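Local coordinates for regulating synaptic membrane exocytosis protein 2 (Rattus norvegicus, PDB 2BWQ) that probably acts in neurotransmitter release at the synapse, as a Rab3-interacting molecule with a C2 domain, at residues R81-F84 with R85-L89. Sequence-based numbering, arbitrary orientation.
With SO4 (sulfate ion), chain B; SO4 (sulfate ion), chain C.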
ATOM      1  N   ARG A  81     -20.138   2.345   0.630  1.00 15.48           N
ATOM      2  CA  ARG A  81     -20.021   1.941   2.051  1.00 16.71           C
ATOM      3  C   ARG A  81     -20.589   0.499   2.268  1.00 16.00           C
ATOM      4  O   ARG A  81     -20.026  -0.344   3.017  1.00 15.59           O
ATOM      5  CB  ARG A  81     -20.795   2.951   2.911  1.00 18.78           C
ATOM      6  CG  ARG A  81     -20.863   2.628   4.393  1.00 25.38           C
ATOM      7  CD  ARG A  81     -19.518   2.637   5.016  1.00 28.44           C
ATOM      8  NE  ARG A  81     -19.496   2.095   6.382  1.00 32.58           N
ATOM      9  CZ  ARG A  81     -19.689   0.809   6.710  1.00 35.71           C
ATOM     10  NH1 ARG A  81     -19.930  -0.118   5.790  1.00 36.81           N
ATOM     11  NH2 ARG A  81     -19.640   0.448   7.990  1.00 40.88           N
ATOM     12  N   ARG A  82     -21.694   0.212   1.597  1.00 14.63           N
ATOM     13  CA  ARG A  82     -22.324  -1.091   1.830  1.00 15.34           C
ATOM     14  C   ARG A  82     -21.433  -2.287   1.432  1.00 14.49           C
ATOM     15  O   ARG A  82     -21.734  -3.449   1.743  1.00 17.30           O
ATOM     16  CB  ARG A  82     -23.664  -1.176   1.109  1.00 14.65           C
ATOM     17  CG  ARG A  82     -23.518  -1.243  -0.369  1.00 13.89           C
ATOM     18  CD  ARG A  82     -24.819  -1.139  -1.146  1.00 13.74           C
ATOM     19  NE  ARG A  82     -25.410   0.191  -0.978  1.00 17.74           N
ATOM     20  CZ  ARG A  82     -26.720   0.399  -0.813  1.00 16.78           C
ATOM     21  NH1 ARG A  82     -27.516  -0.614  -0.632  1.00 14.23           N
ATOM     22  NH2 ARG A  82     -27.194   1.628  -0.714  1.00 22.43           N
ATOM     23  N   GLU A  83     -20.392  -2.003   0.657  1.00 15.38           N
ATOM     24  CA  GLU A  83     -19.532  -3.029   0.089  1.00 16.90           C
ATOM     25  C   GLU A  83     -18.359  -3.300   1.039  1.00 16.80           C
ATOM     26  O   GLU A  83     -17.585  -4.214   0.781  1.00 17.49           O
ATOM     27  CB  GLU A  83     -18.907  -2.511  -1.233  1.00 17.96           C
ATOM     28  CG  GLU A  83     -19.918  -2.367  -2.387  1.00 19.67           C
ATOM     29  CD  GLU A  83     -19.357  -1.585  -3.595  1.00 20.79           C
ATOM     30  OE1 GLU A  83     -18.319  -0.841  -3.515  1.00 23.13           O
ATOM     31  OE2 GLU A  83     -19.963  -1.748  -4.689  1.00 23.82           O
ATOM     32  N   PHE A  84     -18.215  -2.546   2.106  1.00 15.29           N
ATOM     33  CA  PHE A  84     -16.936  -2.631   2.862  1.00 15.27           C
ATOM     34  C   PHE A  84     -16.710  -4.005   3.471  1.00 16.57           C
ATOM     35  O   PHE A  84     -15.544  -4.393   3.530  1.00 15.81           O
ATOM     36  CB  PHE A  84     -16.927  -1.596   3.968  1.00 16.28           C
ATOM     37  CG  PHE A  84     -16.589  -0.188   3.513  1.00 19.82           C
ATOM     38  CD1 PHE A  84     -16.458   0.148   2.164  1.00 20.25           C
ATOM     39  CD2 PHE A  84     -16.460   0.794   4.474  1.00 22.12           C
ATOM     40  CE1 PHE A  84     -16.142   1.500   1.811  1.00 22.86           C
ATOM     41  CE2 PHE A  84     -16.188   2.148   4.131  1.00 22.88           C
ATOM     42  CZ  PHE A  84     -16.029   2.451   2.807  1.00 19.28           C
ATOM     43  N   ARG A  85     -17.738  -4.746   3.879  1.00 16.33           N
ATOM     44  CA  ARG A  85     -17.509  -6.087   4.472  1.00 19.57           C
ATOM     45  C   ARG A  85     -16.941  -7.076   3.492  1.00 18.31           C
ATOM     46  O   ARG A  85     -16.418  -8.114   3.883  1.00 20.53           O
ATOM     47  CB  ARG A  85     -18.790  -6.659   5.098  1.00 20.28           C
ATOM     48  CG  ARG A  85     -19.142  -6.019   6.419  1.00 25.52           C
ATOM     49  CD  ARG A  85     -20.313  -6.714   7.152  1.00 26.35           C
ATOM     50  NE  ARG A  85     -20.904  -5.885   8.211  1.00 38.25           N
ATOM     51  CZ  ARG A  85     -22.176  -5.475   8.244  1.00 42.51           C
ATOM     52  NH1 ARG A  85     -23.041  -5.826   7.289  1.00 45.12           N
ATOM     53  NH2 ARG A  85     -22.598  -4.720   9.255  1.00 44.54           N
ATOM     54  N   GLU A  86     -17.042  -6.738   2.212  1.00 15.99           N
ATOM     55  CA  GLU A  86     -16.622  -7.584   1.118  1.00 17.71           C
ATOM     56  C   GLU A  86     -15.458  -6.999   0.312  1.00 16.70           C
ATOM     57  O   GLU A  86     -15.278  -7.334  -0.868  1.00 18.50           O
ATOM     58  CB  GLU A  86     -17.810  -7.837   0.176  1.00 20.14           C
ATOM     59  CG  GLU A  86     -19.004  -8.597   0.806  1.00 25.43           C
ATOM     60  CD  GLU A  86     -18.663  -9.978   1.387  1.00 34.77           C
ATOM     61  OE1 GLU A  86     -17.553 -10.529   1.162  1.00 38.13           O
ATOM     62  OE2 GLU A  86     -19.527 -10.545   2.100  1.00 40.41           O
ATOM     63  N   ARG A  87     -14.724  -6.038   0.885  1.00 13.56           N
ATOM     64  CA  ARG A  87     -13.601  -5.399   0.132  1.00 12.68           C
ATOM     65  C   ARG A  87     -12.387  -5.354   1.038  1.00 11.54           C
ATOM     66  O   ARG A  87     -12.506  -5.201   2.277  1.00 12.68           O
ATOM     67  CB  ARG A  87     -13.914  -3.922  -0.253  1.00 13.31           C
ATOM     68  CG  ARG A  87     -15.119  -3.821  -1.165  1.00 17.18           C
ATOM     69  CD  ARG A  87     -14.773  -4.417  -2.489  1.00 19.75           C
ATOM     70  NE  ARG A  87     -15.738  -4.046  -3.505  1.00 23.03           N
ATOM     71  CZ  ARG A  87     -16.733  -4.840  -3.822  1.00 23.87           C
ATOM     72  NH1 ARG A  87     -16.868  -6.029  -3.207  1.00 25.41           N
ATOM     73  NH2 ARG A  87     -17.612  -4.466  -4.751  1.00 25.96           N
ATOM     74  N   MET A  88     -11.230  -5.479   0.407  1.00 10.65           N
ATOM     75  CA  MET A  88      -9.958  -5.351   1.104  1.00 12.03           C
ATOM     76  C   MET A  88      -8.897  -4.803   0.201  1.00 12.08           C
ATOM     77  O   MET A  88      -8.983  -4.939  -1.025  1.00 12.34           O
ATOM     78  CB  MET A  88      -9.484  -6.687   1.684  1.00 14.08           C
ATOM     79  CG  MET A  88      -9.159  -7.709   0.662  1.00 14.51           C
ATOM     80  SD  MET A  88      -9.066  -9.325   1.476  1.00 16.97           S
ATOM     81  CE  MET A  88      -8.506 -10.324   0.057  1.00 18.39           C
ATOM     82  N   LEU A  89      -7.915  -4.152   0.789  1.00 11.16           N
ATOM     83  CA  LEU A  89      -6.768  -3.667   0.044  1.00 11.81           C
ATOM     84  C   LEU A  89      -5.586  -4.560   0.263  1.00 11.30           C
ATOM     85  O   LEU A  89      -5.157  -4.766   1.402  1.00 12.13           O
ATOM     86  CB  LEU A  89      -6.385  -2.249   0.551  1.00 12.02           C
ATOM     87  CG  LEU A  89      -7.389  -1.164   0.207  1.00 12.13           C
ATOM     88  CD1 LEU A  89      -7.072   0.079   1.076  1.00 13.97           C
ATOM     89  CD2 LEU A  89      -7.295  -0.745  -1.256  1.00 14.89           C
TER
HETATM   90  S   SO4 B 901     -23.641   3.319  -0.145  1.00 36.96           S
HETATM   91  O1  SO4 B 901     -23.441   2.020   0.550  1.00 25.58           O
HETATM   92  O2  SO4 B 901     -24.386   4.217   0.707  1.00 39.32           O
HETATM   93  O3  SO4 B 901     -22.382   3.966  -0.495  1.00 28.56           O
HETATM   94  O4  SO4 B 901     -24.431   3.109  -1.371  1.00 38.56           O
HETATM   95  S   SO4 C 902     -28.084  -4.079   0.032  1.00 20.31           S
HETATM   96  O1  SO4 C 902     -27.805  -5.008   1.169  1.00 26.75           O
HETATM   97  O2  SO4 C 902     -26.910  -3.375  -0.421  1.00 29.09           O
HETATM   98  O3  SO4 C 902     -28.256  -4.964  -1.149  1.00 29.38           O
HETATM   99  O4  SO4 C 902     -29.252  -3.293   0.328  1.00 24.01           O
HETATM  100  O   HOH W   1     -20.452  -3.810   4.272  1.00 35.28           O
HETATM  101  O   HOH W   2     -16.207  -1.239  -4.702  1.00 30.33           O
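The guanidinium of Arg87 lies over the side chain of Glu83 instead of meeting its carboxylate edge to edge: Glu83 CB sits 4.1 Å above the guanidinium plane, over its centre, and the two charged planes are inclined by 35°. The resulting salt bridge is long, with Glu83 OE2 3.6 Å from Arg87 NH2. A water joins the same two groups more closely, donating to Glu83 OE1 at 2.5 Å while accepting from Arg87 NE in the guanidinium plane; the same OE1 also takes the backbone N-H of His80. With Arg87 CG anti to the carbonyl carbon (chi1 -62°), that atom comes to 3.2 Å from Glu83 O, and the bend at chi2 (-68°) then turns the guanidinium back over Glu83. Its NH1 is turned to its own neighbour, giving a bond of 3.1 Å to Glu86 O that, with the water at NE, probably limits turning of the group.

In the backbone, Glu86 N is bonded to Glu83 O (3.0 Å) and Arg87 N to Phe84 O (3.2 Å), after which the chain enters strand 88-95 of the C2 sandwich. Phe84 turns inward, one face against Arg81 CA and its ring edge-to-face with Phe13. At the other end Arg82 holds two sulfates, probably from the crystallisation liquor, one also bound by the backbone N-H groups of Arg81 and Arg82.

A leucine in place of Arg87 would probably leave the Glu83 carboxylate without its cationic mate and Glu86 O without its side-chain donor. A long ion pair, a water bridge and two backbone bonds thus tie the 3-10 turn to the residues leading into strand 88-95.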